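Envelope polyprotein (Puumala orthohantavirus, PDB 5FXU) provides the Gn glycoprotein of the antigenic hantaviral surface, which probably acts with its partner Gc in cell entry. Local coordinates at residues T202-T214 and S220-C232. Residues are numbered along the deposited sequence; the frame is centred on the assembly and turned at random.
Sequences TGDSMKLEKSFET and SCTGNGFQGYYIC
Gly228 N donates to Met206 O (3.0 Å, 160° at the hydrogen), the one direct backbone hydrogen bond between 202-214 and 220-232. Gln227 CA adds a CH···O contact to the same oxygen. With CG anti to its carbonyl carbon (chi1 -53°) and two further bends, the Met206 chain brings CE to 3.7 Å from Tyr229 CD1, the two side chains pointing the same way. Leu208 crosses Tyr230 at about a right angle; its CD2 lies 3.7 Å from Tyr230 CE2 and meets the edge of the Phe226 ring. Leu195 and Leu341 also pack on Leu208. Farther along the helix, Glu213 OE2 comes within 2.6 Å of Asn224 ND2 and also forms a salt bridge with Lys339; Asn224 OD1 is hydrogen-bonded to Thr314 OG1. Cys221 SG, in a disulfide with Cys336, lies 3.5 Å from Glu213 OE2. Two waters bridge the polar groups: one accepts from Glu209 N (2.9 Å) and donates to Asn224 O and Phe226 O, while another accepts from Lys210 NZ, donates to Glu213 OE1 and weakly accepts from Asn224 N. Lys207 NZ (salt bridge) and Gln227 NE2 (hydrogen bond) both reach Asp317 OD2. The result is a helix-loop-strand connection in the Gn head, the short helix at 77° to strand 228-232.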
ATOM      1  N   THR A 202     -22.389  10.116  -9.347  1.00 79.16           N
ATOM      2  CA  THR A 202     -23.168  11.079  -8.565  1.00 80.95           C
ATOM      3  C   THR A 202     -22.794  11.028  -7.087  1.00 79.65           C
ATOM      4  O   THR A 202     -22.739   9.932  -6.509  1.00 80.84           O
ATOM      5  CB  THR A 202     -24.678  10.707  -8.628  1.00 83.02           C
ATOM      6  OG1 THR A 202     -25.026  10.270  -9.947  1.00 83.84           O
ATOM      7  CG2 THR A 202     -25.562  11.879  -8.215  1.00 84.51           C
ATOM      8  N   GLY A 203     -22.588  12.199  -6.476  1.00 77.18           N
ATOM      9  CA  GLY A 203     -22.406  12.297  -5.029  1.00 75.54           C
ATOM     10  C   GLY A 203     -20.967  12.168  -4.561  1.00 73.63           C
ATOM     11  O   GLY A 203     -20.025  12.215  -5.365  1.00 72.48           O
ATOM     12  N   ASP A 204     -20.818  11.983  -3.248  1.00 72.12           N
ATOM     13  CA  ASP A 204     -19.530  12.064  -2.546  1.00 68.72           C
ATOM     14  C   ASP A 204     -19.169  10.765  -1.789  1.00 65.87           C
ATOM     15  O   ASP A 204     -18.224  10.744  -0.999  1.00 64.32           O
ATOM     16  CB  ASP A 204     -19.554  13.277  -1.581  1.00 69.26           C
ATOM     17  CG  ASP A 204     -19.311  14.635  -2.292  1.00 73.48           C
ATOM     18  OD1 ASP A 204     -19.103  14.684  -3.534  1.00 74.66           O
ATOM     19  OD2 ASP A 204     -19.294  15.679  -1.591  1.00 75.01           O
ATOM     20  N   SER A 205     -19.878   9.668  -2.060  1.00 64.09           N
ATOM     21  CA  SER A 205     -19.633   8.408  -1.335  1.00 61.53           C
ATOM     22  C   SER A 205     -18.203   7.819  -1.480  1.00 57.16           C
ATOM     23  O   SER A 205     -17.762   7.079  -0.595  1.00 58.16           O
ATOM     24  CB  SER A 205     -20.679   7.343  -1.726  1.00 62.43           C
ATOM     25  OG  SER A 205     -20.484   6.862  -3.052  1.00 62.19           O
ATOM     26  N   MET A 206     -17.530   8.110  -2.597  1.00 52.27           N
ATOM     27  CA  MET A 206     -16.177   7.620  -2.884  1.00 48.76           C
ATOM     28  C   MET A 206     -15.093   8.675  -2.692  1.00 47.19           C
ATOM     29  O   MET A 206     -13.924   8.382  -2.973  1.00 43.59           O
ATOM     30  CB  MET A 206     -16.074   7.114  -4.320  1.00 48.04           C
ATOM     31  CG  MET A 206     -17.109   6.080  -4.726  1.00 48.98           C
ATOM     32  SD  MET A 206     -17.120   4.591  -3.732  1.00 47.69           S
ATOM     33  CE  MET A 206     -15.452   4.054  -4.099  1.00 47.18           C
ATOM     34  N   LYS A 207     -15.452   9.864  -2.186  1.00 47.68           N
ATOM     35  CA  LYS A 207     -14.468  10.943  -1.958  1.00 46.72           C
ATOM     36  C   LYS A 207     -13.636  10.643  -0.684  1.00 43.05           C
ATOM     37  O   LYS A 207     -13.863  11.178   0.410  1.00 40.31           O
ATOM     38  CB  LYS A 207     -15.105  12.362  -1.972  1.00 51.13           C
ATOM     39  CG  LYS A 207     -15.083  13.172  -3.300  1.00 53.60           C
ATOM     40  CD  LYS A 207     -16.122  12.754  -4.312  1.00 57.38           C
ATOM     41  CE  LYS A 207     -16.673  13.937  -5.124  1.00 60.49           C
ATOM     42  NZ  LYS A 207     -15.713  14.359  -6.170  1.00 61.17           N
ATOM     43  N   LEU A 208     -12.641   9.772  -0.864  1.00 41.01           N
ATOM     44  CA  LEU A 208     -11.825   9.259   0.235  1.00 40.07           C
ATOM     45  C   LEU A 208     -11.139  10.350   1.076  1.00 39.59           C
ATOM     46  O   LEU A 208     -11.148  10.266   2.307  1.00 37.60           O
ATOM     47  CB  LEU A 208     -10.807   8.261  -0.303  1.00 39.57           C
ATOM     48  CG  LEU A 208      -9.836   7.600   0.668  1.00 39.26           C
ATOM     49  CD1 LEU A 208     -10.603   6.845   1.746  1.00 39.94           C
ATOM     50  CD2 LEU A 208      -8.909   6.670  -0.099  1.00 39.01           C
ATOM     51  N   GLU A 209     -10.583  11.378   0.437  1.00 40.03           N
ATOM     52  CA  GLU A 209      -9.872  12.412   1.183  1.00 42.08           C
ATOM     53  C   GLU A 209     -10.819  13.251   2.042  1.00 45.55           C
ATOM     54  O   GLU A 209     -10.407  13.757   3.097  1.00 45.10           O
ATOM     55  CB  GLU A 209      -9.042  13.302   0.259  1.00 42.47           C
ATOM     56  CG  GLU A 209      -8.118  14.289   0.963  1.00 42.91           C
ATOM     57  CD  GLU A 209      -7.188  13.660   2.005  1.00 42.68           C
ATOM     58  OE1 GLU A 209      -6.705  12.528   1.813  1.00 42.12           O
ATOM     59  OE2 GLU A 209      -6.891  14.327   3.014  1.00 43.93           O
ATOM     60  N   LYS A 210     -12.084  13.374   1.624  1.00 49.89           N
ATOM     61  CA  LYS A 210     -13.103  14.009   2.477  1.00 52.60           C
ATOM     62  C   LYS A 210     -13.293  13.266   3.792  1.00 51.10           C
ATOM     63  O   LYS A 210     -13.471  13.906   4.839  1.00 54.72           O
ATOM     64  CB  LYS A 210     -14.444  14.168   1.759  1.00 57.90           C
ATOM     65  CG  LYS A 210     -14.417  15.177   0.607  1.00 62.87           C
ATOM     66  CD  LYS A 210     -15.828  15.587   0.187  1.00 67.85           C
ATOM     67  CE  LYS A 210     -15.856  16.738  -0.866  1.00 72.31           C
ATOM     68  NZ  LYS A 210     -14.873  17.881  -0.805  1.00 71.66           N
ATOM     69  N   SER A 211     -13.215  11.936   3.761  1.00 47.96           N
ATOM     70  CA  SER A 211     -13.301  11.156   4.989  1.00 47.14           C
ATOM     71  C   SER A 211     -12.171  11.491   5.924  1.00 48.11           C
ATOM     72  O   SER A 211     -12.397  11.714   7.110  1.00 53.27           O
ATOM     73  CB  SER A 211     -13.310   9.652   4.716  1.00 47.45           C
ATOM     74  OG  SER A 211     -14.286   9.305   3.737  1.00 47.11           O
ATOM     75  N   PHE A 212     -10.958  11.628   5.394  1.00 47.13           N
ATOM     76  CA  PHE A 212      -9.816  12.026   6.223  1.00 45.86           C
ATOM     77  C   PHE A 212     -10.005  13.427   6.795  1.00 47.32           C
ATOM     78  O   PHE A 212      -9.690  13.688   7.952  1.00 46.27           O
ATOM     79  CB  PHE A 212      -8.485  11.959   5.432  1.00 44.41           C
ATOM     80  CG  PHE A 212      -7.966  10.575   5.235  1.00 42.19           C
ATOM     81  CD1 PHE A 212      -7.403   9.889   6.291  1.00 41.47           C
ATOM     82  CD2 PHE A 212      -8.057   9.948   4.003  1.00 41.43           C
ATOM     83  CE1 PHE A 212      -6.950   8.604   6.124  1.00 41.02           C
ATOM     84  CE2 PHE A 212      -7.591   8.659   3.828  1.00 41.04           C
ATOM     85  CZ  PHE A 212      -7.038   7.986   4.892  1.00 40.63           C
ATOM     86  N   GLU A 213     -10.491  14.337   5.963  1.00 50.64           N
ATOM     87  CA  GLU A 213     -10.684  15.740   6.371  1.00 54.44           C
ATOM     88  C   GLU A 213     -11.705  15.879   7.545  1.00 57.16           C
ATOM     89  O   GLU A 213     -11.430  16.582   8.525  1.00 55.06           O
ATOM     90  CB  GLU A 213     -11.035  16.591   5.140  1.00 55.31           C
ATOM     91  CG  GLU A 213      -9.796  16.868   4.268  1.00 56.75           C
ATOM     92  CD  GLU A 213     -10.098  17.373   2.857  1.00 58.19           C
ATOM     93  OE1 GLU A 213     -11.278  17.520   2.470  1.00 58.47           O
ATOM     94  OE2 GLU A 213      -9.121  17.639   2.128  1.00 58.60           O
ATOM     95  N   THR A 214     -12.834  15.167   7.478  1.00 59.07           N
ATOM     96  CA  THR A 214     -13.790  15.151   8.617  1.00 62.15           C
ATOM     97  C   THR A 214     -13.120  14.695   9.917  1.00 65.51           C
ATOM     98  O   THR A 214     -13.379  15.233  10.982  1.00 66.04           O
ATOM     99  CB  THR A 214     -15.046  14.287   8.415  1.00 62.44           C
ATOM    100  OG1 THR A 214     -14.684  12.899   8.319  1.00 62.56           O
ATOM    101  CG2 THR A 214     -15.844  14.746   7.198  1.00 62.68           C
ATOM    102  N   SER A 220     -13.353  24.002   6.205  1.00105.63           N
ATOM    103  CA  SER A 220     -13.706  23.365   4.924  1.00 98.86           C
ATOM    104  C   SER A 220     -12.677  23.534   3.784  1.00 92.68           C
ATOM    105  O   SER A 220     -12.385  24.651   3.348  1.00 89.28           O
ATOM    106  CB  SER A 220     -15.071  23.879   4.450  1.00 99.59           C
ATOM    107  OG  SER A 220     -15.625  23.011   3.480  1.00100.00           O
ATOM    108  N   CYS A 221     -12.147  22.402   3.309  1.00 89.61           N
ATOM    109  CA  CYS A 221     -11.373  22.339   2.061  1.00 85.74           C
ATOM    110  C   CYS A 221     -12.269  22.328   0.853  1.00 84.12           C
ATOM    111  O   CYS A 221     -13.263  21.625   0.824  1.00 79.96           O
ATOM    112  CB  CYS A 221     -10.510  21.079   1.966  1.00 84.01           C
ATOM    113  SG  CYS A 221      -9.029  21.023   2.966  1.00 84.37           S
ATOM    114  N   THR A 222     -11.852  23.038  -0.183  1.00 87.68           N
ATOM    115  CA  THR A 222     -12.722  23.248  -1.345  1.00 90.64           C
ATOM    116  C   THR A 222     -12.714  22.022  -2.290  1.00 84.21           C
ATOM    117  O   THR A 222     -13.765  21.409  -2.543  1.00 87.28           O
ATOM    118  CB  THR A 222     -12.388  24.572  -2.102  1.00 95.81           C
ATOM    119  OG1 THR A 222     -11.056  24.519  -2.644  1.00 99.26           O
ATOM    120  CG2 THR A 222     -12.527  25.823  -1.174  1.00 96.44           C
ATOM    121  N   GLY A 223     -11.523  21.658  -2.763  1.00 78.42           N
ATOM    122  CA  GLY A 223     -11.343  20.698  -3.863  1.00 76.78           C
ATOM    123  C   GLY A 223     -10.464  19.458  -3.676  1.00 75.70           C
ATOM    124  O   GLY A 223      -9.356  19.376  -4.224  1.00 80.24           O
ATOM    125  N   ASN A 224     -10.963  18.484  -2.913  1.00 72.01           N
ATOM    126  CA  ASN A 224     -10.354  17.146  -2.810  1.00 65.52           C
ATOM    127  C   ASN A 224     -11.260  16.011  -3.335  1.00 60.59           C
ATOM    128  O   ASN A 224     -11.936  15.260  -2.614  1.00 60.39           O
ATOM    129  CB  ASN A 224      -9.768  16.949  -1.430  1.00 65.15           C
ATOM    130  CG  ASN A 224      -8.524  17.843  -1.205  1.00 65.27           C
ATOM    131  OD1 ASN A 224      -7.579  17.747  -1.972  1.00 61.82           O
ATOM    132  ND2 ASN A 224      -8.531  18.723  -0.199  1.00 65.50           N
ATOM    133  N   GLY A 225     -11.201  15.912  -4.658  1.00 55.88           N
ATOM    134  CA  GLY A 225     -12.095  15.124  -5.445  1.00 52.85           C
ATOM    135  C   GLY A 225     -11.699  13.695  -5.776  1.00 50.32           C
ATOM    136  O   GLY A 225     -12.489  13.013  -6.403  1.00 52.81           O
ATOM    137  N   PHE A 226     -10.512  13.217  -5.388  1.00 45.20           N
ATOM    138  CA  PHE A 226     -10.145  11.823  -5.673  1.00 41.02           C
ATOM    139  C   PHE A 226     -11.231  10.803  -5.239  1.00 41.17           C
ATOM    140  O   PHE A 226     -11.813  10.919  -4.172  1.00 39.78           O
ATOM    141  CB  PHE A 226      -8.817  11.442  -5.054  1.00 39.02           C
ATOM    142  CG  PHE A 226      -8.500   9.974  -5.221  1.00 36.98           C
ATOM    143  CD1 PHE A 226      -8.065   9.473  -6.433  1.00 36.26           C
ATOM    144  CD2 PHE A 226      -8.719   9.082  -4.174  1.00 35.21           C
ATOM    145  CE1 PHE A 226      -7.822   8.116  -6.597  1.00 35.26           C
ATOM    146  CE2 PHE A 226      -8.466   7.741  -4.332  1.00 34.69           C
ATOM    147  CZ  PHE A 226      -8.018   7.254  -5.547  1.00 34.95           C
ATOM    148  N   GLN A 227     -11.531   9.851  -6.118  1.00 40.50           N
ATOM    149  CA  GLN A 227     -12.539   8.842  -5.852  1.00 41.24           C
ATOM    150  C   GLN A 227     -11.906   7.471  -5.802  1.00 40.12           C
ATOM    151  O   GLN A 227     -11.285   7.010  -6.765  1.00 39.22           O
ATOM    152  CB  GLN A 227     -13.686   8.895  -6.870  1.00 42.59           C
ATOM    153  CG  GLN A 227     -14.694   9.995  -6.544  1.00 43.43           C
ATOM    154  CD  GLN A 227     -15.931   9.978  -7.415  1.00 44.18           C
ATOM    155  OE1 GLN A 227     -16.809   9.129  -7.263  1.00 43.67           O
ATOM    156  NE2 GLN A 227     -16.011  10.930  -8.329  1.00 45.68           N
ATOM    157  N   GLY A 228     -12.037   6.836  -4.643  1.00 38.87           N
ATOM    158  CA  GLY A 228     -11.451   5.531  -4.433  1.00 37.29           C
ATOM    159  C   GLY A 228     -11.554   5.082  -3.004  1.00 35.71           C
ATOM    160  O   GLY A 228     -12.321   5.633  -2.219  1.00 38.16           O
ATOM    161  N   TYR A 229     -10.795   4.059  -2.673  1.00 33.42           N
ATOM    162  CA  TYR A 229     -10.897   3.442  -1.362  1.00 32.36           C
ATOM    163  C   TYR A 229      -9.694   2.601  -1.112  1.00 30.15           C
ATOM    164  O   TYR A 229      -8.913   2.385  -2.019  1.00 29.69           O
ATOM    165  CB  TYR A 229     -12.157   2.581  -1.267  1.00 33.31           C
ATOM    166  CG  TYR A 229     -12.257   1.433  -2.225  1.00 33.08           C
ATOM    167  CD1 TYR A 229     -12.815   1.599  -3.491  1.00 34.58           C
ATOM    168  CD2 TYR A 229     -11.860   0.158  -1.849  1.00 32.87           C
ATOM    169  CE1 TYR A 229     -12.922   0.518  -4.380  1.00 34.79           C
ATOM    170  CE2 TYR A 229     -11.972  -0.924  -2.719  1.00 32.81           C
ATOM    171  CZ  TYR A 229     -12.504  -0.729  -3.973  1.00 34.08           C
ATOM    172  OH  TYR A 229     -12.597  -1.796  -4.811  1.00 35.75           O
ATOM    173  N   TYR A 230      -9.528   2.147   0.127  1.00 28.55           N
ATOM    174  CA  TYR A 230      -8.452   1.219   0.427  1.00 26.98           C
ATOM    175  C   TYR A 230      -9.059  -0.174   0.640  1.00 27.94           C
ATOM    176  O   TYR A 230     -10.141  -0.301   1.213  1.00 26.60           O
ATOM    177  CB  TYR A 230      -7.631   1.670   1.653  1.00 25.17           C
ATOM    178  CG  TYR A 230      -6.616   2.752   1.385  1.00 24.23           C
ATOM    179  CD1 TYR A 230      -5.343   2.430   0.904  1.00 23.63           C
ATOM    180  CD2 TYR A 230      -6.889   4.074   1.647  1.00 23.60           C
ATOM    181  CE1 TYR A 230      -4.388   3.404   0.694  1.00 23.34           C
ATOM    182  CE2 TYR A 230      -5.951   5.050   1.430  1.00 23.78           C
ATOM    183  CZ  TYR A 230      -4.696   4.728   0.951  1.00 23.44           C
ATOM    184  OH  TYR A 230      -3.760   5.719   0.740  1.00 22.53           O
ATOM    185  N   ILE A 231      -8.315  -1.199   0.204  1.00 28.86           N
ATOM    186  CA  ILE A 231      -8.626  -2.580   0.518  1.00 30.67           C
ATOM    187  C   ILE A 231      -7.449  -3.115   1.310  1.00 30.82           C
ATOM    188  O   ILE A 231      -6.299  -2.935   0.913  1.00 31.19           O
ATOM    189  CB  ILE A 231      -8.988  -3.374  -0.757  1.00 32.30           C
ATOM    190  CG1 ILE A 231      -9.785  -4.602  -0.398  1.00 34.72           C
ATOM    191  CG2 ILE A 231      -7.762  -3.713  -1.603  1.00 32.96           C
ATOM    192  CD1 ILE A 231     -11.249  -4.294  -0.079  1.00 36.55           C
ATOM    193  N   CYS A 232      -7.729  -3.715   2.468  1.00 31.56           N
ATOM    194  CA  CYS A 232      -6.698  -4.037   3.451  1.00 31.57           C
ATOM    195  C   CYS A 232      -6.805  -5.476   3.839  1.00 31.31           C
ATOM    196  O   CYS A 232      -7.889  -6.065   3.793  1.00 31.58           O
ATOM    197  CB  CYS A 232      -6.846  -3.168   4.725  1.00 32.96           C
ATOM    198  SG  CYS A 232      -6.880  -1.373   4.420  1.00 35.05           S
TER
HETATM  199  O   HOH W   1     -19.045  11.392  -8.215  1.00 50.80           O
HETATM  200  O   HOH W   2     -18.038  10.143  -4.756  1.00 52.47           O
HETATM  201  O   HOH W   3     -10.987  12.432  -2.190  1.00 48.21           O
HETATM  202  O   HOH W   4     -12.338  18.362  -0.097  1.00 66.70           O